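Local coordinates for sulfur carrier protein ThiS (Escherichia coli, PDB 1ZUD) that carries sulfur as a small ubiquitin-like protein and donates it to the thiazole phosphate moiety during the biosynthesis of thiamine phosphate, at residues 8-13 and 19-24. Numbering follows the deposited sequence.
Sequences QAMQCA and HELLEQ
Leu-21 has its CG trans to the backbone N (chi1 177°), on the side of the carbonyl carbon, while Met-10, its CG standing over the backbone and flanked by N and C (chi1 78°) and its chain nearly extended at chi2, bends at chi3 to bring the terminal methyl onto that leucine. The two side chains meet tip to tip. Met-10 CE lies 3.3 Å from Leu-21 CD1, a close approach for two methyl groups, and 4.0 Å from Leu-21 CD2, so that one methyl faces both branches of the fork. Cys-12, two residues further along, adds a looser touch through its CB, 4.0 Å from Leu-21 CD1. The interface is therefore small and wholly apolar, burying 95 Å² in all, with a single leucine serving the helical side. Such packing of a helix on a mixed sheet is characteristic of the ubiquitin-like beta-grasp fold. Met-10 also touches Ile-3 and Phe-5 of the adjacent strand 2-5, as well as Leu-25, and Leu-21 reaches Ile-57 on strand 56-61, so helix 18-24 packs on one face of the sheet, its Leu-21 bridging the outermost strand of this chain, 8-11, and the more central strand 56-61.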
ATOM      1  N   GLN D   8       9.593  22.284   7.669  1.00 46.64           N
ATOM      2  CA  GLN D   8      10.447  22.985   8.629  1.00 45.88           C
ATOM      3  C   GLN D   8      10.264  24.512   8.547  1.00 45.75           C
ATOM      4  O   GLN D   8      10.194  25.091   7.465  1.00 41.82           O
ATOM      5  CB  GLN D   8      11.915  22.649   8.351  1.00 51.91           C
ATOM      6  CG  GLN D   8      12.327  21.220   8.686  1.00 61.56           C
ATOM      7  CD  GLN D   8      13.045  21.110  10.028  1.00 70.93           C
ATOM      8  OE1 GLN D   8      14.154  21.639  10.197  1.00 68.98           O
ATOM      9  NE2 GLN D   8      12.413  20.425  10.993  1.00 75.25           N
ATOM     10  N   ALA D   9      10.206  25.170   9.693  1.00 43.15           N
ATOM     11  CA  ALA D   9      10.031  26.614   9.701  1.00 42.68           C
ATOM     12  C   ALA D   9      11.276  27.301   9.165  1.00 41.15           C
ATOM     13  O   ALA D   9      12.384  26.853   9.406  1.00 36.74           O
ATOM     14  CB  ALA D   9       9.741  27.101  11.113  1.00 45.50           C
ATOM     15  N   MET D  10      11.082  28.373   8.405  1.00 43.44           N
ATOM     16  CA  MET D  10      12.213  29.150   7.877  1.00 44.90           C
ATOM     17  C   MET D  10      11.795  30.594   7.596  1.00 44.53           C
ATOM     18  O   MET D  10      10.618  30.888   7.384  1.00 38.43           O
ATOM     19  CB  MET D  10      12.817  28.519   6.606  1.00 43.23           C
ATOM     20  CG  MET D  10      12.094  28.719   5.282  1.00 51.15           C
ATOM     21  SD  MET D  10      13.222  28.436   3.806  1.00 48.17           S
ATOM     22  CE  MET D  10      12.833  29.863   2.813  1.00 63.03           C
ATOM     23  N   GLN D  11      12.762  31.497   7.653  1.00 48.05           N
ATOM     24  CA  GLN D  11      12.488  32.904   7.388  1.00 52.45           C
ATOM     25  C   GLN D  11      13.049  33.205   6.023  1.00 47.16           C
ATOM     26  O   GLN D  11      14.062  32.644   5.643  1.00 48.80           O
ATOM     27  CB  GLN D  11      13.219  33.825   8.378  1.00 59.72           C
ATOM     28  CG  GLN D  11      12.750  33.782   9.816  1.00 69.33           C
ATOM     29  CD  GLN D  11      12.416  35.174  10.363  1.00 76.70           C
ATOM     30  OE1 GLN D  11      11.347  35.742  10.074  1.00 78.54           O
ATOM     31  NE2 GLN D  11      13.340  35.737  11.146  1.00 77.51           N
ATOM     32  N   CYS D  12      12.398  34.085   5.295  1.00 47.00           N
ATOM     33  CA  CYS D  12      12.889  34.513   3.985  1.00 50.26           C
ATOM     34  C   CYS D  12      12.265  35.886   3.698  1.00 49.52           C
ATOM     35  O   CYS D  12      11.260  36.258   4.316  1.00 48.92           O
ATOM     36  CB  CYS D  12      12.494  33.513   2.893  1.00 49.40           C
ATOM     37  SG  CYS D  12      10.721  33.384   2.583  1.00 54.47           S
ATOM     38  N   ALA D  13      12.859  36.633   2.772  1.00 45.08           N
ATOM     39  CA  ALA D  13      12.353  37.956   2.423  1.00 48.88           C
ATOM     40  C   ALA D  13      10.945  37.926   1.829  1.00 48.64           C
ATOM     41  O   ALA D  13      10.492  36.918   1.278  1.00 46.52           O
ATOM     42  CB  ALA D  13      13.327  38.647   1.411  1.00 47.25           C
ATOM     43  N   HIS D  19      11.450  31.101  -7.882  1.00 24.92           N
ATOM     44  CA  HIS D  19      12.784  30.962  -8.459  1.00 25.54           C
ATOM     45  C   HIS D  19      13.812  31.634  -7.557  1.00 27.22           C
ATOM     46  O   HIS D  19      14.857  31.048  -7.239  1.00 25.05           O
ATOM     47  CB  HIS D  19      12.839  31.602  -9.887  1.00 27.12           C
ATOM     48  CG  HIS D  19      14.225  31.817 -10.408  1.00 26.40           C
ATOM     49  ND1 HIS D  19      14.949  30.828 -11.051  1.00 25.97           N
ATOM     50  CD2 HIS D  19      15.053  32.885 -10.318  1.00 29.43           C
ATOM     51  CE1 HIS D  19      16.163  31.276 -11.318  1.00 26.81           C
ATOM     52  NE2 HIS D  19      16.253  32.516 -10.883  1.00 30.64           N
ATOM     53  N   GLU D  20      13.550  32.867  -7.129  1.00 26.68           N
ATOM     54  CA  GLU D  20      14.555  33.543  -6.289  1.00 27.33           C
ATOM     55  C   GLU D  20      14.779  32.805  -4.967  1.00 24.64           C
ATOM     56  O   GLU D  20      15.903  32.707  -4.464  1.00 26.86           O
ATOM     57  CB  GLU D  20      14.118  34.990  -5.984  1.00 32.88           C
ATOM     58  CG  GLU D  20      13.797  35.811  -7.258  1.00 40.69           C
ATOM     59  CD  GLU D  20      13.343  37.253  -6.945  1.00 50.07           C
ATOM     60  OE1 GLU D  20      12.292  37.444  -6.277  1.00 44.18           O
ATOM     61  OE2 GLU D  20      14.052  38.196  -7.370  1.00 56.75           O
ATOM     62  N   LEU D  21      13.696  32.314  -4.377  1.00 27.83           N
ATOM     63  CA  LEU D  21      13.839  31.560  -3.131  1.00 31.00           C
ATOM     64  C   LEU D  21      14.676  30.283  -3.360  1.00 31.78           C
ATOM     65  O   LEU D  21      15.568  29.977  -2.569  1.00 32.01           O
ATOM     66  CB  LEU D  21      12.455  31.158  -2.579  1.00 32.96           C
ATOM     67  CG  LEU D  21      12.519  30.295  -1.310  1.00 31.51           C
ATOM     68  CD1 LEU D  21      13.212  31.103  -0.235  1.00 32.83           C
ATOM     69  CD2 LEU D  21      11.149  29.867  -0.848  1.00 28.46           C
ATOM     70  N   LEU D  22      14.402  29.538  -4.431  1.00 31.25           N
ATOM     71  CA  LEU D  22      15.157  28.291  -4.663  1.00 32.37           C
ATOM     72  C   LEU D  22      16.637  28.636  -4.880  1.00 29.32           C
ATOM     73  O   LEU D  22      17.537  27.909  -4.439  1.00 29.25           O
ATOM     74  CB  LEU D  22      14.569  27.505  -5.869  1.00 27.73           C
ATOM     75  CG  LEU D  22      13.101  27.050  -5.650  1.00 32.27           C
ATOM     76  CD1 LEU D  22      12.613  26.241  -6.844  1.00 26.59           C
ATOM     77  CD2 LEU D  22      13.003  26.208  -4.357  1.00 31.70           C
ATOM     78  N   GLU D  23      16.880  29.765  -5.531  1.00 31.17           N
ATOM     79  CA  GLU D  23      18.243  30.242  -5.789  1.00 33.74           C
ATOM     80  C   GLU D  23      18.938  30.557  -4.469  1.00 32.51           C
ATOM     81  O   GLU D  23      20.101  30.179  -4.255  1.00 31.36           O
ATOM     82  CB  GLU D  23      18.225  31.509  -6.661  1.00 38.81           C
ATOM     83  CG  GLU D  23      17.978  31.251  -8.130  1.00 43.93           C
ATOM     84  CD  GLU D  23      19.164  30.564  -8.809  1.00 52.47           C
ATOM     85  OE1 GLU D  23      20.148  31.256  -9.189  1.00 57.09           O
ATOM     86  OE2 GLU D  23      19.116  29.330  -8.958  1.00 47.72           O
ATOM     87  N   GLN D  24      18.222  31.244  -3.584  1.00 34.23           N
ATOM     88  CA  GLN D  24      18.767  31.577  -2.258  1.00 37.02           C
ATOM     89  C   GLN D  24      19.167  30.278  -1.487  1.00 41.52           C
ATOM     90  O   GLN D  24      20.237  30.212  -0.876  1.00 42.41           O
ATOM     91  CB  GLN D  24      17.717  32.335  -1.458  1.00 39.19           C
ATOM     92  CG  GLN D  24      18.281  33.178  -0.341  1.00 52.82           C
ATOM     93  CD  GLN D  24      19.390  34.130  -0.824  1.00 58.68           C
ATOM     94  OE1 GLN D  24      20.557  33.947  -0.495  1.00 61.41           O
ATOM     95  NE2 GLN D  24      19.017  35.141  -1.616  1.00 61.09           N
TER